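Local structure of aminoglycoside phosphotransferase (Streptomyces rimosus, 6FUC) at residues S61-Q66 and I208-L213; L74-G79 and A83-S88; P193-D198 and L202-F207. The protein probably transfers a phosphate group from ATP to the 3''-hydroxyl of streptomycin, so inactivating the antibiotic, through a protein-kinase-like fold. One frame throughout, in Å; residues are numbered along the deposited sequence.

Contact 1: residues S61-Q66 and I208-L213; sequences SWLSTQ and IDLGRL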
ATOM      1  N   SER A  61      -4.575   1.848 -13.954  1.00  7.29           N
ATOM      2  CA  SER A  61      -5.438   1.756 -15.104  1.00  8.19           C
ATOM      3  C   SER A  61      -6.215   0.459 -15.177  1.00  7.59           C
ATOM      4  O   SER A  61      -7.396   0.434 -15.513  1.00  8.63           O
ATOM      5  CB  SER A  61      -4.598   1.974 -16.334  1.00 10.46           C
ATOM      6  OG  SER A  61      -5.213   1.726 -17.392  0.33 11.14           O
ATOM      7  N   TRP A  62      -5.575  -0.668 -14.865  1.00  6.97           N
ATOM      8  CA  TRP A  62      -6.282  -1.936 -14.865  1.00  7.28           C
ATOM      9  C   TRP A  62      -7.385  -1.943 -13.808  1.00  7.11           C
ATOM     10  O   TRP A  62      -8.511  -2.403 -14.078  1.00  7.56           O
ATOM     11  CB  TRP A  62      -5.320  -3.102 -14.680  1.00  7.15           C
ATOM     12  CG  TRP A  62      -5.987  -4.417 -14.624  1.00  6.83           C
ATOM     13  CD1 TRP A  62      -6.446  -5.165 -15.671  1.00  7.58           C
ATOM     14  CD2 TRP A  62      -6.361  -5.165 -13.444  1.00  7.02           C
ATOM     15  NE1 TRP A  62      -7.030  -6.306 -15.227  1.00  7.55           N
ATOM     16  CE2 TRP A  62      -6.975  -6.354 -13.862  1.00  7.42           C
ATOM     17  CE3 TRP A  62      -6.171  -4.954 -12.084  1.00  7.68           C
ATOM     18  CZ2 TRP A  62      -7.401  -7.320 -12.953  1.00  7.70           C
ATOM     19  CZ3 TRP A  62      -6.628  -5.908 -11.181  1.00  8.04           C
ATOM     20  CH2 TRP A  62      -7.227  -7.048 -11.642  1.00  8.19           C
ATOM     21  N   LEU A  63      -7.076  -1.461 -12.614  1.00  7.04           N
ATOM     22  CA  LEU A  63      -8.103  -1.507 -11.549  1.00  7.19           C
ATOM     23  C   LEU A  63      -9.313  -0.706 -11.915  1.00  7.83           C
ATOM     24  O   LEU A  63     -10.441  -1.049 -11.499  1.00  8.13           O
ATOM     25  CB  LEU A  63      -7.525  -1.069 -10.200  1.00  8.08           C
ATOM     26  CG  LEU A  63      -8.389  -1.418  -8.996  1.00  8.22           C
ATOM     27  CD1 LEU A  63      -8.414  -2.908  -8.727  1.00  8.99           C
ATOM     28  CD2 LEU A  63      -7.926  -0.692  -7.777  1.00 10.80           C
ATOM     29  N   SER A  64      -9.144   0.346 -12.723  1.00  8.34           N
ATOM     30  CA  SER A  64     -10.272   1.138 -13.175  1.00  9.68           C
ATOM     31  C   SER A  64     -11.249   0.324 -14.027  1.00 10.15           C
ATOM     32  O   SER A  64     -12.342   0.817 -14.300  1.00 12.57           O
ATOM     33  CB  SER A  64      -9.797   2.357 -13.991  1.00 11.10           C
ATOM     34  OG  SER A  64      -9.434   2.070 -15.323  0.50 14.56           O
ATOM     35  N   THR A  65     -10.858  -0.860 -14.486  1.00  8.46           N
ATOM     36  CA  THR A  65     -11.739  -1.729 -15.282  1.00  8.63           C
ATOM     37  C   THR A  65     -12.385  -2.836 -14.434  1.00  8.00           C
ATOM     38  O   THR A  65     -13.135  -3.663 -14.969  1.00  9.03           O
ATOM     39  CB  THR A  65     -10.997  -2.384 -16.443  1.00  8.94           C
ATOM     40  OG1 THR A  65     -10.117  -3.428 -15.980  1.00  8.76           O
ATOM     41  CG2 THR A  65     -10.226  -1.421 -17.286  1.00  9.28           C
ATOM     42  N   GLN A  66     -12.121  -2.870 -13.131  1.00  7.99           N
ATOM     43  CA  GLN A  66     -12.462  -3.965 -12.240  1.00  8.32           C
ATOM     44  C   GLN A  66     -13.576  -3.654 -11.238  1.00  8.66           C
ATOM     45  O   GLN A  66     -13.851  -4.434 -10.344  1.00 10.08           O
ATOM     46  CB  GLN A  66     -11.248  -4.488 -11.507  1.00  7.95           C
ATOM     47  CG  GLN A  66     -10.164  -4.990 -12.447  1.00  7.83           C
ATOM     48  CD  GLN A  66     -10.659  -6.179 -13.247  1.00  8.25           C
ATOM     49  OE1 GLN A  66     -11.038  -7.195 -12.648  1.00  8.99           O
ATOM     50  NE2 GLN A  66     -10.644  -6.074 -14.557  1.00  8.94           N
ATOM     51  N   ILE A 208      -5.844   4.097  -2.667  1.00  7.14           N
ATOM     52  CA  ILE A 208      -4.784   4.794  -3.353  1.00  7.38           C
ATOM     53  C   ILE A 208      -3.456   4.033  -3.197  1.00  6.66           C
ATOM     54  O   ILE A 208      -3.401   3.044  -2.465  1.00  7.58           O
ATOM     55  CB  ILE A 208      -4.655   6.253  -2.874  1.00  8.23           C
ATOM     56  CG1 ILE A 208      -4.248   6.327  -1.392  1.00  8.69           C
ATOM     57  CG2 ILE A 208      -5.907   7.049  -3.166  1.00  9.17           C
ATOM     58  CD1 ILE A 208      -3.692   7.669  -0.976  1.00 10.80           C
ATOM     59  N   ASP A 209      -2.431   4.504  -3.873  1.00  7.32           N
ATOM     60  CA  ASP A 209      -1.067   3.977  -3.717  1.00  8.17           C
ATOM     61  C   ASP A 209      -1.017   2.472  -4.016  1.00  7.32           C
ATOM     62  O   ASP A 209      -0.626   1.623  -3.216  1.00  7.94           O
ATOM     63  CB  ASP A 209      -0.436   4.394  -2.403  1.00 10.29           C
ATOM     64  CG  ASP A 209      -0.134   5.931  -2.420  1.00 14.50           C
ATOM     65  OD1 ASP A 209      -0.141   6.585  -3.477  1.00 18.33           O
ATOM     66  OD2 ASP A 209       0.066   6.497  -1.332  1.00 17.40           O
ATOM     67  N   LEU A 210      -1.399   2.193  -5.287  1.00  7.07           N
ATOM     68  CA  LEU A 210      -1.626   0.844  -5.808  1.00  7.09           C
ATOM     69  C   LEU A 210      -0.454   0.209  -6.480  1.00  6.60           C
ATOM     70  O   LEU A 210      -0.589  -0.789  -7.183  1.00  6.92           O
ATOM     71  CB  LEU A 210      -2.841   0.907  -6.744  1.00  7.98           C
ATOM     72  CG  LEU A 210      -4.155   1.255  -6.103  1.00 10.29           C
ATOM     73  CD1 LEU A 210      -5.159   1.789  -7.078  1.00 14.53           C
ATOM     74  CD2 LEU A 210      -4.722   0.065  -5.389  1.00 11.38           C
ATOM     75  N   GLY A 211       0.757   0.745  -6.251  1.00  6.50           N
ATOM     76  CA  GLY A 211       1.924   0.287  -6.954  1.00  7.63           C
ATOM     77  C   GLY A 211       2.372  -1.128  -6.709  1.00  6.78           C
ATOM     78  O   GLY A 211       3.160  -1.661  -7.488  1.00  8.30           O
ATOM     79  N   ARG A 212       1.874  -1.779  -5.638  1.00  6.71           N
ATOM     80  CA  ARG A 212       2.155  -3.180  -5.324  1.00  7.07           C
ATOM     81  C   ARG A 212       0.964  -4.085  -5.548  1.00  6.84           C
ATOM     82  O   ARG A 212       1.021  -5.248  -5.124  1.00  9.23           O
ATOM     83  CB  ARG A 212       2.730  -3.310  -3.912  1.00  7.85           C
ATOM     84  CG  ARG A 212       4.106  -2.751  -3.809  1.00  9.66           C
ATOM     85  CD  ARG A 212       4.659  -2.914  -2.384  1.00 11.42           C
ATOM     86  NE  ARG A 212       6.053  -2.558  -2.347  1.00 12.72           N
ATOM     87  CZ  ARG A 212       6.885  -2.992  -1.401  1.00 13.16           C
ATOM     88  NH1 ARG A 212       6.450  -3.713  -0.408  1.00 13.37           N
ATOM     89  NH2 ARG A 212       8.168  -2.664  -1.471  1.00 16.22           N
ATOM     90  N   LEU A 213      -0.085  -3.627  -6.175  1.00  6.52           N
ATOM     91  CA  LEU A 213      -1.289  -4.448  -6.386  1.00  6.60           C
ATOM     92  C   LEU A 213      -0.892  -5.757  -7.077  1.00  6.30           C
ATOM     93  O   LEU A 213      -0.079  -5.782  -8.009  1.00  6.92           O
ATOM     94  CB  LEU A 213      -2.250  -3.652  -7.235  1.00  8.09           C
ATOM     95  CG  LEU A 213      -3.531  -4.356  -7.630  1.00  8.92           C
ATOM     96  CD1 LEU A 213      -4.796  -3.549  -7.437  0.50 10.60           C
ATOM     97  CD2 LEU A 213      -3.466  -5.104  -8.826  0.50  7.13           C
TER
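Trp62 touches Leu213 through CZ3, on the six-membered ring of its indole, which lies 4.0 Å from Leu213 CD2; the methyl approaches obliquely. One face of the same indole is taken by its own segment: Gln66 CG sits 3.5 Å above the plane, displaced toward the rim. The turn Leu63–Gln66 brings that residue back over the ring, and Gln66 NE2 then gives a nearly straight bond to Thr65 OG1, which lies in the plane of the amide. Thr65 OG1 in turn is a donor to Trp62 O, so this carbonyl, which also receives Thr65 N, is gripped twice.

Leu63 carries the centre of the contact and divides its two methyls between two partners. Its CD2 stands 3.8 Å from Leu210 CD1 and 4.1 Å from Leu210 CD2, the two side chains crossing at about a right angle, while CD1 meets Leu213 CD1 at 3.9 Å. With chi1 of Leu63 at -165°, CG lies opposite the backbone N, and the fork opens onto both leucines. Leu210 and Leu213 are the ends of a type I turn closed by Leu213 N to Leu210 O, which sets them out as a pair. Leu213 has two conformers, so the approaches of its methyls to Trp62 and Leu63 hold for one of them and are less certain than that of Leu210.

In this kinase-like fold the Asp209-Leu210-Gly211 sequence probably corresponds to the DFG segment, and helix 50-63 probably to helix C. The joint between them is apolar: methyls and one indole, placed by fit and burial without a directional bond, while polar ties such as Arg59 NE to Leu213 O run beside it.

Contact 2: residues L74-G79 and A83-S88; sequences LDWRVG and AGLLTS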
ATOM      1  N   LEU A  74      -4.506  10.132 -15.293  1.00  7.92           N
ATOM      2  CA  LEU A  74      -4.790  11.317 -16.105  1.00  8.22           C
ATOM      3  C   LEU A  74      -3.700  11.557 -17.126  1.00  8.11           C
ATOM      4  O   LEU A  74      -3.998  12.120 -18.180  1.00  9.38           O
ATOM      5  CB  LEU A  74      -4.959  12.531 -15.180  1.00 10.36           C
ATOM      6  CG  LEU A  74      -6.143  12.411 -14.190  1.00 12.36           C
ATOM      7  CD1 LEU A  74      -6.210  13.591 -13.275  1.00 14.21           C
ATOM      8  CD2 LEU A  74      -7.455  12.220 -14.914  1.00 16.15           C
ATOM      9  N   ASP A  75      -2.444  11.245 -16.812  1.00  7.77           N
ATOM     10  CA  ASP A  75      -1.372  11.403 -17.808  1.00  7.72           C
ATOM     11  C   ASP A  75      -0.167  10.576 -17.346  1.00  7.39           C
ATOM     12  O   ASP A  75      -0.042  10.215 -16.178  1.00  8.34           O
ATOM     13  CB  ASP A  75      -1.014  12.854 -18.065  1.00  8.67           C
ATOM     14  CG  ASP A  75      -0.443  13.122 -19.476  1.00  8.88           C
ATOM     15  OD1 ASP A  75      -0.297  12.161 -20.272  1.00  9.89           O
ATOM     16  OD2 ASP A  75      -0.116  14.313 -19.726  1.00  9.44           O
ATOM     17  N   TRP A  76       0.729  10.368 -18.302  1.00  8.21           N
ATOM     18  CA  TRP A  76       1.986   9.663 -18.125  1.00  8.73           C
ATOM     19  C   TRP A  76       3.037  10.402 -18.936  1.00  8.66           C
ATOM     20  O   TRP A  76       2.797  10.602 -20.133  1.00  9.24           O
ATOM     21  CB  TRP A  76       1.835   8.197 -18.635  1.00  9.50           C
ATOM     22  CG  TRP A  76       3.153   7.487 -18.754  1.00  9.82           C
ATOM     23  CD1 TRP A  76       3.804   7.135 -19.889  1.00 11.94           C
ATOM     24  CD2 TRP A  76       3.939   6.981 -17.663  1.00  9.60           C
ATOM     25  NE1 TRP A  76       4.966   6.476 -19.584  1.00 12.15           N
ATOM     26  CE2 TRP A  76       5.082   6.397 -18.223  1.00 11.36           C
ATOM     27  CE3 TRP A  76       3.796   6.958 -16.251  1.00 10.00           C
ATOM     28  CZ2 TRP A  76       6.032   5.749 -17.438  1.00 12.09           C
ATOM     29  CZ3 TRP A  76       4.750   6.353 -15.510  1.00 11.42           C
ATOM     30  CH2 TRP A  76       5.845   5.776 -16.093  1.00 12.07           C
ATOM     31  N   ARG A  77       4.083  10.859 -18.289  1.00  8.16           N
ATOM     32  CA  ARG A  77       5.040  11.777 -18.902  1.00  8.88           C
ATOM     33  C   ARG A  77       6.436  11.269 -18.628  1.00  9.37           C
ATOM     34  O   ARG A  77       6.732  10.867 -17.487  1.00 11.69           O
ATOM     35  CB  ARG A  77       4.840  13.175 -18.324  1.00  9.04           C
ATOM     36  CG  ARG A  77       3.471  13.737 -18.626  1.00  9.05           C
ATOM     37  CD  ARG A  77       3.315  15.167 -18.165  1.00  9.42           C
ATOM     38  NE  ARG A  77       1.955  15.606 -18.396  1.00  9.02           N
ATOM     39  CZ  ARG A  77       1.448  16.743 -17.990  1.00  8.85           C
ATOM     40  NH1 ARG A  77       2.214  17.642 -17.375  1.00 10.61           N
ATOM     41  NH2 ARG A  77       0.202  17.000 -18.200  1.00 10.96           N
ATOM     42  N   VAL A  78       7.294  11.304 -19.653  1.00  9.68           N
ATOM     43  CA  VAL A  78       8.622  10.766 -19.506  1.00 11.79           C
ATOM     44  C   VAL A  78       9.626  11.725 -20.110  1.00 13.04           C
ATOM     45  O   VAL A  78       9.361  12.450 -21.073  1.00 15.95           O
ATOM     46  CB  VAL A  78       8.797   9.398 -20.185  1.00 14.27           C
ATOM     47  CG1 VAL A  78       7.854   8.430 -19.562  0.70 12.29           C
ATOM     48  CG2 VAL A  78       8.583   9.422 -21.691  0.70 21.32           C
ATOM     49  N   GLY A  79      10.823  11.789 -19.528  1.00 16.01           N
ATOM     50  CA  GLY A  79      11.943  12.478 -20.137  1.00 20.12           C
ATOM     51  C   GLY A  79      13.240  11.907 -19.633  1.00 16.55           C
ATOM     52  O   GLY A  79      13.254  10.908 -18.959  1.00 16.84           O
ATOM     53  N   ALA A  83      10.172  10.072 -14.848  1.00 13.13           N
ATOM     54  CA  ALA A  83       8.772   9.935 -15.294  1.00 11.40           C
ATOM     55  C   ALA A  83       7.847  10.501 -14.225  1.00 11.08           C
ATOM     56  O   ALA A  83       8.182  10.561 -13.020  1.00 12.79           O
ATOM     57  CB  ALA A  83       8.391   8.485 -15.609  1.00 12.20           C
ATOM     58  N   GLY A  84       6.674  10.909 -14.703  1.00 10.61           N
ATOM     59  CA  GLY A  84       5.581  11.384 -13.849  1.00 10.08           C
ATOM     60  C   GLY A  84       4.310  10.710 -14.199  1.00  9.00           C
ATOM     61  O   GLY A  84       3.939  10.580 -15.362  1.00  9.75           O
ATOM     62  N   LEU A  85       3.604  10.282 -13.144  1.00  8.67           N
ATOM     63  CA  LEU A  85       2.314   9.627 -13.245  1.00  8.07           C
ATOM     64  C   LEU A  85       1.280  10.537 -12.598  1.00  7.87           C
ATOM     65  O   LEU A  85       1.331  10.760 -11.378  1.00  9.58           O
ATOM     66  CB  LEU A  85       2.361   8.278 -12.528  1.00  8.22           C
ATOM     67  CG  LEU A  85       1.082   7.542 -12.350  1.00  8.99           C
ATOM     68  CD1 LEU A  85       0.377   7.304 -13.659  1.00  8.71           C
ATOM     69  CD2 LEU A  85       1.280   6.233 -11.581  1.00 10.24           C
ATOM     70  N   LEU A  86       0.370  11.073 -13.403  1.00  7.75           N
ATOM     71  CA  LEU A  86      -0.646  12.013 -12.911  1.00  8.13           C
ATOM     72  C   LEU A  86      -1.947  11.244 -12.741  1.00  8.36           C
ATOM     73  O   LEU A  86      -2.378  10.541 -13.660  1.00  8.97           O
ATOM     74  CB  LEU A  86      -0.831  13.181 -13.886  1.00  8.09           C
ATOM     75  CG  LEU A  86       0.260  14.207 -13.972  1.00  9.86           C
ATOM     76  CD1 LEU A  86       1.558  13.685 -14.507  1.00 11.32           C
ATOM     77  CD2 LEU A  86      -0.187  15.383 -14.803  1.00 11.11           C
ATOM     78  N   THR A  87      -2.587  11.350 -11.547  1.00  8.84           N
ATOM     79  CA  THR A  87      -3.800  10.659 -11.248  1.00  8.97           C
ATOM     80  C   THR A  87      -4.838  11.591 -10.606  1.00  8.81           C
ATOM     81  O   THR A  87      -4.511  12.626 -10.037  1.00 10.64           O
ATOM     82  CB  THR A  87      -3.524   9.459 -10.296  1.00 10.18           C
ATOM     83  OG1 THR A  87      -2.818   9.936  -9.127  1.00 11.66           O
ATOM     84  CG2 THR A  87      -2.715   8.331 -10.987  1.00 11.14           C
ATOM     85  N   SER A  88      -6.096  11.168 -10.705  1.00  8.97           N
ATOM     86  CA  SER A  88      -7.170  11.895 -10.030  1.00  9.08           C
ATOM     87  C   SER A  88      -7.077  11.642  -8.500  1.00  9.44           C
ATOM     88  O   SER A  88      -6.816  10.544  -8.031  1.00 10.35           O
ATOM     89  CB  SER A  88      -8.508  11.504 -10.592  1.00  9.84           C
ATOM     90  OG  SER A  88      -8.729  10.115 -10.443  1.00 10.35           O
TER
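Leu74 and Asp75 stand together opposite Leu86, a classic beta bulge in an antiparallel ladder. Both give their backbone N-H to one acceptor, Leu86 O, 2.7 Å from Leu74 N and 3.2 Å from Asp75 N, and both come from the same face of that carbonyl's plane. Leu86 N in turn reaches Asp75 O at 2.9 Å. Arg77 and Gly84 form the reciprocal pair: Arg77 N bonds Gly84 O, and Gly84 N returns to Arg77 O at 2.8 Å.

The side chains of Asp75, Arg77 and Ser88 also have polar partners. Arg77 grips Asp75 side-on, NE at 2.8 Å and NH2 at 3.1 Å, both from the one oxygen OD2, which lies in the guanidinium plane. NE meets it from above the carboxylate plane, NH2 on its anti lone pair; Asp75 OD1 takes a weak bond from Trp76 N. Leu86 CD2 sits 3.7 Å above the guanidinium, over its centre, so carboxylate at the edge and methyl over one face fix its rotation. Arg77 NH2 also forms a salt bridge with Asp14 OD1, NH1 a hydrogen bond to Leu10 O, and Ser88 OG bonds Arg72 N.

On the other side Trp76, with Ala83 CB near its CH2 and Leu85 CB at its edge, turns toward helix 50-63, where Arg57 makes a cation-pi contact. Strand 82-88 is bonded along its far edge to strand 40-45, leaving strand 73-79 outermost in the five-stranded sheet.

Contact 3: residues P193-D198 and L202-F207; sequences PNIILD and LDVAGF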
ATOM      1  N   PRO A 193      -3.266   4.741   5.626  1.00 10.06           N
ATOM      2  CA  PRO A 193      -3.200   5.902   4.765  1.00 10.32           C
ATOM      3  C   PRO A 193      -3.737   5.649   3.369  1.00  9.31           C
ATOM      4  O   PRO A 193      -4.073   6.610   2.664  1.00 10.24           O
ATOM      5  CB  PRO A 193      -1.691   6.243   4.709  1.00 12.06           C
ATOM      6  CG  PRO A 193      -1.213   5.799   6.080  1.00 13.01           C
ATOM      7  CD  PRO A 193      -1.965   4.523   6.315  1.00 11.59           C
ATOM      8  N   ASN A 194      -3.722   4.399   2.932  1.00  8.11           N
ATOM      9  CA  ASN A 194      -4.063   4.057   1.544  1.00  8.22           C
ATOM     10  C   ASN A 194      -5.521   3.723   1.340  1.00  7.95           C
ATOM     11  O   ASN A 194      -5.928   3.338   0.225  1.00  8.30           O
ATOM     12  CB  ASN A 194      -3.099   3.024   1.001  1.00  7.90           C
ATOM     13  CG  ASN A 194      -1.711   3.543   0.926  1.00  7.73           C
ATOM     14  OD1 ASN A 194      -1.500   4.762   0.776  1.00  9.39           O
ATOM     15  ND2 ASN A 194      -0.724   2.658   0.924  1.00  9.05           N
ATOM     16  N   ILE A 195      -6.324   3.891   2.382  1.00  7.77           N
ATOM     17  CA  ILE A 195      -7.792   3.673   2.317  1.00  7.86           C
ATOM     18  C   ILE A 195      -8.403   5.057   2.558  1.00  8.23           C
ATOM     19  O   ILE A 195      -8.208   5.641   3.603  1.00 10.01           O
ATOM     20  CB  ILE A 195      -8.262   2.669   3.372  1.00  8.89           C
ATOM     21  CG1 ILE A 195      -7.499   1.340   3.250  1.00  9.60           C
ATOM     22  CG2 ILE A 195      -9.745   2.522   3.280  1.00 11.35           C
ATOM     23  CD1 ILE A 195      -7.785   0.413   4.357  1.00 12.88           C
ATOM     24  N   ILE A 196      -9.143   5.555   1.572  1.00  7.89           N
ATOM     25  CA  ILE A 196      -9.767   6.878   1.673  1.00  7.94           C
ATOM     26  C   ILE A 196     -11.221   6.659   2.070  1.00  8.08           C
ATOM     27  O   ILE A 196     -11.931   5.864   1.430  1.00  9.03           O
ATOM     28  CB  ILE A 196      -9.672   7.654   0.377  1.00  7.99           C
ATOM     29  CG1 ILE A 196      -8.223   7.733  -0.115  1.00  8.61           C
ATOM     30  CG2 ILE A 196     -10.240   9.065   0.582  1.00  9.77           C
ATOM     31  CD1 ILE A 196      -7.189   8.285   0.847  1.00 10.61           C
ATOM     32  N   LEU A 197     -11.668   7.391   3.071  1.00  8.52           N
ATOM     33  CA  LEU A 197     -13.037   7.284   3.601  1.00  8.88           C
ATOM     34  C   LEU A 197     -13.867   8.477   3.157  1.00  8.61           C
ATOM     35  O   LEU A 197     -13.404   9.616   3.102  1.00  9.57           O
ATOM     36  CB  LEU A 197     -13.014   7.262   5.134  1.00  9.80           C
ATOM     37  CG  LEU A 197     -12.140   6.171   5.741  1.00 10.41           C
ATOM     38  CD1 LEU A 197     -12.154   6.266   7.259  1.00 10.95           C
ATOM     39  CD2 LEU A 197     -12.511   4.799   5.293  1.00 10.91           C
ATOM     40  N   ASP A 198     -15.145   8.205   2.873  1.00  9.29           N
ATOM     41  CA  ASP A 198     -16.093   9.282   2.622  1.00  9.92           C
ATOM     42  C   ASP A 198     -16.359   9.995   3.960  1.00  8.96           C
ATOM     43  O   ASP A 198     -16.706   9.364   4.923  1.00  9.17           O
ATOM     44  CB  ASP A 198     -17.392   8.689   2.076  1.00 10.52           C
ATOM     45  CG  ASP A 198     -18.451   9.695   1.758  1.00 12.97           C
ATOM     46  OD1 ASP A 198     -18.869  10.510   2.595  1.00 11.76           O
ATOM     47  OD2 ASP A 198     -18.914   9.683   0.597  1.00 18.62           O
ATOM     48  N   LEU A 202     -18.739   7.712   6.038  1.00  9.64           N
ATOM     49  CA  LEU A 202     -17.681   6.822   6.609  1.00 10.12           C
ATOM     50  C   LEU A 202     -17.586   5.458   5.952  1.00 11.38           C
ATOM     51  O   LEU A 202     -16.997   4.535   6.474  1.00 12.89           O
ATOM     52  CB  LEU A 202     -17.672   6.804   8.131  1.00 10.10           C
ATOM     53  CG  LEU A 202     -16.986   7.984   8.793  1.00 11.27           C
ATOM     54  CD1 LEU A 202     -15.494   8.032   8.452  1.00 14.28           C
ATOM     55  CD2 LEU A 202     -17.630   9.334   8.506  1.00 11.56           C
ATOM     56  N   ASP A 203     -18.173   5.350   4.756  1.00 11.07           N
ATOM     57  CA  ASP A 203     -17.858   4.257   3.877  1.00 10.86           C
ATOM     58  C   ASP A 203     -16.505   4.477   3.209  1.00 10.12           C
ATOM     59  O   ASP A 203     -15.928   5.544   3.311  1.00 10.99           O
ATOM     60  CB  ASP A 203     -18.991   4.041   2.851  1.00 13.43           C
ATOM     61  CG  ASP A 203     -19.088   2.704   2.251  1.00 14.84           C
ATOM     62  OD1 ASP A 203     -18.209   1.845   2.362  1.00 13.62           O
ATOM     63  OD2 ASP A 203     -20.164   2.455   1.571  1.00 20.81           O
ATOM     64  N   VAL A 204     -16.000   3.468   2.501  1.00 10.52           N
ATOM     65  CA  VAL A 204     -14.781   3.605   1.729  1.00  9.72           C
ATOM     66  C   VAL A 204     -15.047   4.368   0.435  1.00 10.35           C
ATOM     67  O   VAL A 204     -15.916   3.972  -0.360  1.00 13.25           O
ATOM     68  CB  VAL A 204     -14.173   2.213   1.461  1.00 10.83           C
ATOM     69  CG1 VAL A 204     -13.012   2.290   0.548  1.00 10.33           C
ATOM     70  CG2 VAL A 204     -13.716   1.600   2.778  1.00 11.24           C
ATOM     71  N   ALA A 205     -14.327   5.428   0.216  1.00  8.82           N
ATOM     72  CA  ALA A 205     -14.353   6.186  -1.033  1.00  8.97           C
ATOM     73  C   ALA A 205     -13.478   5.551  -2.091  1.00  9.38           C
ATOM     74  O   ALA A 205     -13.835   5.579  -3.292  1.00 10.93           O
ATOM     75  CB  ALA A 205     -13.917   7.633  -0.810  1.00 10.02           C
ATOM     76  N   GLY A 206     -12.333   5.018  -1.715  1.00  8.32           N
ATOM     77  CA  GLY A 206     -11.483   4.320  -2.682  1.00  8.40           C
ATOM     78  C   GLY A 206     -10.162   4.009  -2.063  1.00  7.28           C
ATOM     79  O   GLY A 206      -9.876   4.384  -0.929  1.00 10.03           O
ATOM     80  N   PHE A 207      -9.351   3.302  -2.834  1.00  7.27           N
ATOM     81  CA  PHE A 207      -7.986   2.948  -2.458  1.00  7.75           C
ATOM     82  C   PHE A 207      -6.992   3.796  -3.263  1.00  7.81           C
ATOM     83  O   PHE A 207      -7.290   4.128  -4.409  1.00  9.26           O
ATOM     84  CB  PHE A 207      -7.732   1.483  -2.764  1.00  8.14           C
ATOM     85  CG  PHE A 207      -8.632   0.539  -2.022  1.00  8.52           C
ATOM     86  CD1 PHE A 207      -8.422   0.251  -0.704  1.00  9.40           C
ATOM     87  CD2 PHE A 207      -9.732  -0.033  -2.637  1.00 10.59           C
ATOM     88  CE1 PHE A 207      -9.255  -0.616  -0.001  1.00 10.37           C
ATOM     89  CE2 PHE A 207     -10.578  -0.905  -1.930  1.00 12.15           C
ATOM     90  CZ  PHE A 207     -10.287  -1.193  -0.627  1.00 10.86           C
TER
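Leu197 reaches three successive residues, Leu202, Asp203 and Val204, at the start of the returning segment. CB lies 3.8 Å from Asp203 O; beyond CG the branches part, CD1 running to Leu202 CD1 at 4.0 Å and CD2 to Val204 CG2 at 4.2 Å, with CD2 also 4.0 Å from Asp203 O. The fork stands there because CG is opposite the carbonyl carbon (chi1 -56°), beside the backbone N.

The backbones pair antiparallel, with a classic bulge at Ala205 and Gly206. Both of their N-H groups reach Ile196 O, 2.7 Å from Ala205 N and 3.3 Å from Gly206 N, from one face of its plane. In the opposite direction Ile196 N meets Gly206 O at 2.9 Å almost end-on to the C=O. Nearer the turn Asp198 N bonds Asp203 O at 2.8 Å, and Leu202 N bonds Asp198 O. Past the bulge the register shifts by one and the side chains of Leu197 and Val204 diverge, though their methyls still touch, whereas Ile195 and Phe207 lie side by side, pointing the same way.

The side-chain oxygen Asp198 OD1 accepts from Asp200 and Thr201 within the connecting turn. On one flank strand 195-197 is bonded to strand 93-94, which makes it the middle of a three-stranded sheet. Helix 100-117 packs against the side of the hairpin carrying Leu197 and Val204, its Ala106 touching Leu197 and its Ile110 and Ala113 touching Val204.

In the fold
Contacts 2 and 3 are hairpins in separate sheets, each held by backbone bonds, yet they are set differently: 74-79/83-88 lies at the edge of the larger sheet, strand 73-79 outermost, about 19 Å from the chain's centre, whereas 193-198/202-207 is more deeply seated. The salt bridge of contact 2 runs along strand 73-79; across the strands, side-chain packing in both hairpins is largely apolar. Contact 1, buried and made of side chains alone, closes a loop within which both are nested. It shares helix 50-63 with the surroundings of contact 2, which it does not touch, and meets contact 3 directly, Ile208 N lying 3.0 Å from Asn194 O, a probable hydrogen bond.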